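CRISPR-associated protein CasA/Cse1 (Thermus thermophilus, PDB 4AN8) forms part of the Cascade ribonucleoprotein complex of a type I-E CRISPR system, in which it probably helps select foreign DNA for adaptive immunity. Local coordinates at residues A[184-189]-A[277-282]; A[367-372]-A[443-448]. All coordinates share one frame; numbering follows the deposited sequence.

Contact 1: residues A[184-189]-A[277-282]; sequences APVARP and HRDPMV
Two type I beta turns face each other in the interior of CasA, and Pro189, just beyond the first, meets Val282, the last residue of the second. The turn from Ala184 to Ala187 belongs to the loop that leads into strand 191-195; the one from Asp279 to Val282 lies in the loop between strands 261-273 and 284-286. The join is small and apolar. CG of Pro189 comes within 3.7 Å of CG2 of Val282, while CB of Pro189 sits 4.0 Å from CG1 of Val282, so one edge of the pyrrolidine rests against both methyls of the valine. With CG1 of Val282 anti to its backbone N (chi1 169°), CG2 lies anti to the carbonyl carbon and is the branch that also faces Val186, whose CG1 is 4.4 Å away. Leu191 of strand 191-195 touches both valines.

Next to this apolar patch, a buried carboxylate is held by polar partners. Asp279 OD2 forms a salt bridge with Arg58 of helix 50-67, and the methyl CG1 of Val186 stands 4.3 Å from that oxygen. The guanidinium would be expected to favour the charged carboxylate in this buried setting. The other oxygen of Asp279 makes an Asx turn: Met281 N donates to Asp279 OD1 at 2.8 Å, nearly straight at 166° and on the anti lone pair, the one directed away from OD2. The carboxylate is thus gripped at both oxygens. Around the same turn, Val282 N bonds to Asp279 O at 3.0 Å. The carbonyl at its end is used as well: Arg278 NH1 donates to Val282 O at 3.1 Å from within the carbonyl plane, while that oxygen lies 21° out of the guanidinium plane.

Contact 2: residues A[367-372]-A[443-448]; sequences SGLLTP and RFFARV
At the C-terminal end of helix 429-446, Phe445 and Val448 receive Leu369 from the type I beta turn, Gly368 to Thr371, that leads into helix 372-403. The tight part of the contact is made by the two methyl branches of Leu369. CG of Leu369 is anti to its backbone N (chi1 173°), which carries the branches toward the helix end. CD1 of Leu369 touches both partners, 3.7 Å from CE1 of Phe445 and 4.0 Å from CG1 of Val448. The second branch, CD2 of Leu369, comes within 4.0 Å of CZ of Phe445. Leucine and phenylalanine cross at a slant, with CD1 nearest to CE1 and CZ. Phe441 stacks on that ring and Phe307 also meets it, so the leucine joins an aromatic cluster; Val448 in turn packs on Ala374 and Leu378 of helix 372-403.

Toward solvent the contact is much looser. Ala446 and Arg447 are exposed where helix 429-446 ends, and Pro372 where helix 372-403 begins, while Ser367 is poorly ordered even though its OG bonds to Glu449. Backbone bonds shape both the helix end and the turn. Val448 N bonds to Phe445 O at 3.2 Å, a turn of chain just past the helix. Across the contact, Thr371 occupies the N-cap position of helix 372-403, and its OG1 makes a weak bond to Ala374 N. Gly368 O accepts two bonds from this one threonine: from Thr371 N at 3.1 Å, and from Thr371 OG1 at 2.8 Å in the carbonyl plane.

Contacts 1 and 2 lie in series along the chain, with centres 25 Å apart and nearest atoms about 10 Å apart, and they share no helix or strand. Contact 1 is the more central, its centre about 9 Å from the centre of the chain, and joins two interstrand loops; contact 2, its centre about 21 Å from the same point, joins the loop before one helix to the end of another in the helical C-terminal part. Both bury their touching residues and rest on apolar side chains. They differ in company: aliphatic groups beside a buried aspartate paired with Arg58, outside the two segments, in contact 1, an aromatic cluster bordered by exposed residues in contact 2.

Contact 1: residues A[184-189]-A[277-282]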
loop_
_atom_site.group_PDB
_atom_site.type_symbol
_atom_site.label_atom_id
_atom_site.label_comp_id
_atom_site.label_asym_id
_atom_site.label_seq_id
_atom_site.Cartn_x
_atom_site.Cartn_y
_atom_site.Cartn_z
ATOM N N ALA A 184 6.800 10.533 6.417
ATOM C CA ALA A 184 7.186 10.383 5.030
ATOM C C ALA A 184 5.878 10.304 4.268
ATOM O O ALA A 184 4.814 10.148 4.891
ATOM C CB ALA A 184 8.019 9.125 4.854
ATOM N N PRO A 185 5.923 10.431 2.930
ATOM C CA PRO A 185 4.678 10.676 2.179
ATOM C C PRO A 185 3.632 9.568 2.218
ATOM O O PRO A 185 2.436 9.869 2.159
ATOM C CB PRO A 185 5.157 10.860 0.729
ATOM C CG PRO A 185 6.576 11.221 0.829
ATOM C CD PRO A 185 7.123 10.577 2.085
ATOM N N VAL A 186 4.039 8.305 2.267
ATOM C CA VAL A 186 3.045 7.245 2.301
ATOM C C VAL A 186 3.105 6.416 3.572
ATOM O O VAL A 186 2.739 5.259 3.573
ATOM C CB VAL A 186 3.079 6.343 1.023
ATOM C CG1 VAL A 186 2.456 7.100 -0.167
ATOM C CG2 VAL A 186 4.505 5.876 0.717
ATOM N N ALA A 187 3.541 7.025 4.663
ATOM C CA ALA A 187 3.531 6.363 5.967
ATOM C C ALA A 187 2.158 5.795 6.361
ATOM O O ALA A 187 2.085 4.703 6.944
ATOM C CB ALA A 187 4.027 7.313 7.044
ATOM N N ARG A 188 1.091 6.530 6.039
ATOM C CA ARG A 188 -0.262 6.216 6.522
ATOM C C ARG A 188 -1.185 5.495 5.530
ATOM O O ARG A 188 -1.962 4.636 5.931
ATOM C CB ARG A 188 -0.991 7.490 7.001
ATOM C CG ARG A 188 -0.194 8.399 7.918
ATOM C CD ARG A 188 0.240 7.641 9.164
ATOM N NE ARG A 188 1.223 8.392 9.946
ATOM C CZ ARG A 188 1.656 8.034 11.152
ATOM N NH1 ARG A 188 1.213 6.928 11.752
ATOM N NH2 ARG A 188 2.544 8.784 11.761
ATOM N N PRO A 189 -1.155 5.890 4.243
ATOM C CA PRO A 189 -2.261 5.416 3.418
ATOM C C PRO A 189 -2.001 4.041 2.881
ATOM O O PRO A 189 -0.847 3.614 2.779
ATOM C CB PRO A 189 -2.299 6.420 2.255
ATOM C CG PRO A 189 -0.896 6.930 2.175
ATOM C CD PRO A 189 -0.358 6.928 3.570
ATOM N N HIS A 277 -2.037 18.004 -4.319
ATOM C CA HIS A 277 -1.609 16.728 -4.883
ATOM C C HIS A 277 -2.042 15.500 -4.087
ATOM O O HIS A 277 -1.856 15.422 -2.885
ATOM C CB HIS A 277 -0.086 16.721 -5.029
ATOM C CG HIS A 277 0.471 15.413 -5.502
ATOM N ND1 HIS A 277 0.557 15.078 -6.836
ATOM C CD2 HIS A 277 0.965 14.357 -4.815
ATOM C CE1 HIS A 277 1.097 13.880 -6.950
ATOM N NE2 HIS A 277 1.343 13.416 -5.740
ATOM N N ARG A 278 -2.611 14.530 -4.778
ATOM C CA ARG A 278 -2.905 13.232 -4.188
ATOM C C ARG A 278 -2.075 12.196 -4.920
ATOM O O ARG A 278 -2.066 12.146 -6.142
ATOM C CB ARG A 278 -4.396 12.890 -4.325
ATOM C CG ARG A 278 -4.764 11.473 -3.883
ATOM C CD ARG A 278 -6.288 11.256 -3.846
ATOM N NE ARG A 278 -6.924 11.578 -5.126
ATOM C CZ ARG A 278 -7.473 10.674 -5.928
ATOM N NH1 ARG A 278 -7.483 9.403 -5.565
ATOM N NH2 ARG A 278 -8.025 11.035 -7.077
ATOM N N ASP A 279 -1.355 11.381 -4.171
ATOM C CA ASP A 279 -0.551 10.322 -4.770
ATOM C C ASP A 279 -1.466 9.368 -5.570
ATOM O O ASP A 279 -2.557 9.021 -5.133
ATOM C CB ASP A 279 0.233 9.586 -3.672
ATOM C CG ASP A 279 1.209 8.578 -4.225
ATOM O OD1 ASP A 279 0.725 7.546 -4.734
ATOM O OD2 ASP A 279 2.446 8.789 -4.122
ATOM N N PRO A 280 -1.032 8.976 -6.772
ATOM C CA PRO A 280 -1.826 8.078 -7.627
ATOM C C PRO A 280 -2.212 6.771 -6.927
ATOM O O PRO A 280 -3.226 6.185 -7.281
ATOM C CB PRO A 280 -0.865 7.762 -8.777
ATOM C CG PRO A 280 0.017 8.980 -8.869
ATOM C CD PRO A 280 0.194 9.455 -7.437
ATOM N N MET A 281 -1.424 6.299 -5.966
ATOM C CA MET A 281 -1.741 5.013 -5.357
ATOM C C MET A 281 -2.687 5.136 -4.165
ATOM O O MET A 281 -3.066 4.135 -3.539
ATOM C CB MET A 281 -0.468 4.275 -4.976
ATOM C CG MET A 281 0.292 3.754 -6.202
ATOM S SD MET A 281 1.917 3.107 -5.733
ATOM C CE MET A 281 2.578 2.670 -7.356
ATOM N N VAL A 282 -3.083 6.370 -3.861
ATOM C CA VAL A 282 -3.811 6.636 -2.640
ATOM C C VAL A 282 -5.266 6.947 -2.932
ATOM O O VAL A 282 -5.564 7.693 -3.855
ATOM C CB VAL A 282 -3.165 7.823 -1.887
ATOM C CG1 VAL A 282 -4.050 8.295 -0.749
ATOM C CG2 VAL A 282 -1.766 7.443 -1.411
#

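Contact 2: residues A[367-372]-A[443-448]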
loop_
_atom_site.group_PDB
_atom_site.type_symbol
_atom_site.label_atom_id
_atom_site.label_comp_id
_atom_site.label_asym_id
_atom_site.label_seq_id
_atom_site.Cartn_x
_atom_site.Cartn_y
_atom_site.Cartn_z
ATOM N N SER A 367 -13.649 -6.455 -14.281
ATOM C CA SER A 367 -13.571 -5.654 -15.501
ATOM C C SER A 367 -14.449 -4.395 -15.503
ATOM O O SER A 367 -14.036 -3.348 -16.005
ATOM C CB SER A 367 -13.872 -6.517 -16.729
ATOM O OG SER A 367 -15.071 -7.248 -16.554
ATOM N N GLY A 368 -15.651 -4.490 -14.947
ATOM C CA GLY A 368 -16.575 -3.367 -14.996
ATOM C C GLY A 368 -16.745 -2.670 -13.660
ATOM O O GLY A 368 -17.797 -2.097 -13.378
ATOM N N LEU A 369 -15.691 -2.695 -12.848
ATOM C CA LEU A 369 -15.782 -2.244 -11.467
ATOM C C LEU A 369 -16.322 -0.819 -11.382
ATOM O O LEU A 369 -17.191 -0.529 -10.558
ATOM C CB LEU A 369 -14.427 -2.381 -10.750
ATOM C CG LEU A 369 -14.384 -1.767 -9.346
ATOM C CD1 LEU A 369 -15.318 -2.545 -8.434
ATOM C CD2 LEU A 369 -12.973 -1.710 -8.773
ATOM N N LEU A 370 -15.849 0.068 -12.250
ATOM C CA LEU A 370 -16.227 1.478 -12.133
ATOM C C LEU A 370 -17.420 1.914 -12.993
ATOM O O LEU A 370 -17.509 3.068 -13.400
ATOM C CB LEU A 370 -15.019 2.396 -12.363
ATOM C CG LEU A 370 -13.900 2.350 -11.309
ATOM C CD1 LEU A 370 -12.840 3.401 -11.578
ATOM C CD2 LEU A 370 -14.444 2.527 -9.904
ATOM N N THR A 371 -18.339 0.992 -13.260
ATOM C CA THR A 371 -19.614 1.332 -13.904
ATOM C C THR A 371 -20.682 1.545 -12.824
ATOM O O THR A 371 -20.534 1.048 -11.709
ATOM C CB THR A 371 -20.070 0.206 -14.855
ATOM O OG1 THR A 371 -20.278 -0.993 -14.103
ATOM C CG2 THR A 371 -19.003 -0.067 -15.921
ATOM N N PRO A 372 -21.760 2.289 -13.145
ATOM C CA PRO A 372 -22.842 2.577 -12.185
ATOM C C PRO A 372 -23.495 1.328 -11.597
ATOM O O PRO A 372 -23.838 1.305 -10.420
ATOM C CB PRO A 372 -23.864 3.349 -13.030
ATOM C CG PRO A 372 -23.046 4.011 -14.086
ATOM C CD PRO A 372 -21.946 3.023 -14.414
ATOM N N ARG A 443 -14.819 -13.688 -4.194
ATOM C CA ARG A 443 -15.722 -14.378 -5.124
ATOM C C ARG A 443 -16.815 -13.427 -5.563
ATOM O O ARG A 443 -17.081 -13.276 -6.745
ATOM C CB ARG A 443 -16.356 -15.604 -4.469
ATOM C CG ARG A 443 -15.405 -16.479 -3.678
ATOM C CD ARG A 443 -16.080 -17.800 -3.321
ATOM N NE ARG A 443 -17.496 -17.613 -2.998
ATOM C CZ ARG A 443 -18.012 -17.724 -1.776
ATOM N NH1 ARG A 443 -17.229 -18.038 -0.750
ATOM N NH2 ARG A 443 -19.313 -17.530 -1.582
ATOM N N PHE A 444 -17.444 -12.770 -4.599
ATOM C CA PHE A 444 -18.422 -11.741 -4.925
ATOM C C PHE A 444 -17.779 -10.624 -5.765
ATOM O O PHE A 444 -18.307 -10.239 -6.809
ATOM C CB PHE A 444 -19.020 -11.146 -3.655
ATOM C CG PHE A 444 -19.721 -9.843 -3.888
ATOM C CD1 PHE A 444 -21.037 -9.820 -4.351
ATOM C CD2 PHE A 444 -19.061 -8.642 -3.687
ATOM C CE1 PHE A 444 -21.681 -8.616 -4.591
ATOM C CE2 PHE A 444 -19.688 -7.445 -3.922
ATOM C CZ PHE A 444 -20.996 -7.420 -4.386
ATOM N N PHE A 445 -16.629 -10.121 -5.307
ATOM C CA PHE A 445 -15.995 -8.958 -5.928
ATOM C C PHE A 445 -15.709 -9.196 -7.401
ATOM O O PHE A 445 -15.964 -8.326 -8.242
ATOM C CB PHE A 445 -14.697 -8.568 -5.205
ATOM C CG PHE A 445 -14.246 -7.147 -5.479
ATOM C CD1 PHE A 445 -15.141 -6.087 -5.374
ATOM C CD2 PHE A 445 -12.929 -6.871 -5.831
ATOM C CE1 PHE A 445 -14.728 -4.785 -5.604
ATOM C CE2 PHE A 445 -12.516 -5.569 -6.061
ATOM C CZ PHE A 445 -13.423 -4.524 -5.951
ATOM N N ALA A 446 -15.194 -10.377 -7.719
ATOM C CA ALA A 446 -14.945 -10.708 -9.111
ATOM C C ALA A 446 -16.220 -10.634 -9.977
ATOM O O ALA A 446 -16.134 -10.471 -11.195
ATOM C CB ALA A 446 -14.289 -12.081 -9.219
ATOM N N ARG A 447 -17.400 -10.738 -9.363
ATOM C CA ARG A 447 -18.642 -10.730 -10.144
ATOM C C ARG A 447 -19.504 -9.490 -9.892
ATOM O O ARG A 447 -20.710 -9.497 -10.126
ATOM C CB ARG A 447 -19.446 -12.008 -9.893
ATOM C CG ARG A 447 -18.670 -13.285 -10.163
ATOM C CD ARG A 447 -19.537 -14.522 -9.983
ATOM N NE ARG A 447 -18.752 -15.683 -9.565
ATOM C CZ ARG A 447 -19.263 -16.885 -9.306
ATOM N NH1 ARG A 447 -20.573 -17.092 -9.426
ATOM N NH2 ARG A 447 -18.466 -17.882 -8.925
ATOM N N VAL A 448 -18.878 -8.413 -9.437
ATOM C CA VAL A 448 -19.630 -7.250 -8.994
ATOM C C VAL A 448 -20.502 -6.632 -10.099
ATOM O O VAL A 448 -21.472 -5.937 -9.810
ATOM C CB VAL A 448 -18.697 -6.177 -8.327
ATOM C CG1 VAL A 448 -17.960 -5.355 -9.380
ATOM C CG2 VAL A 448 -19.498 -5.285 -7.374
#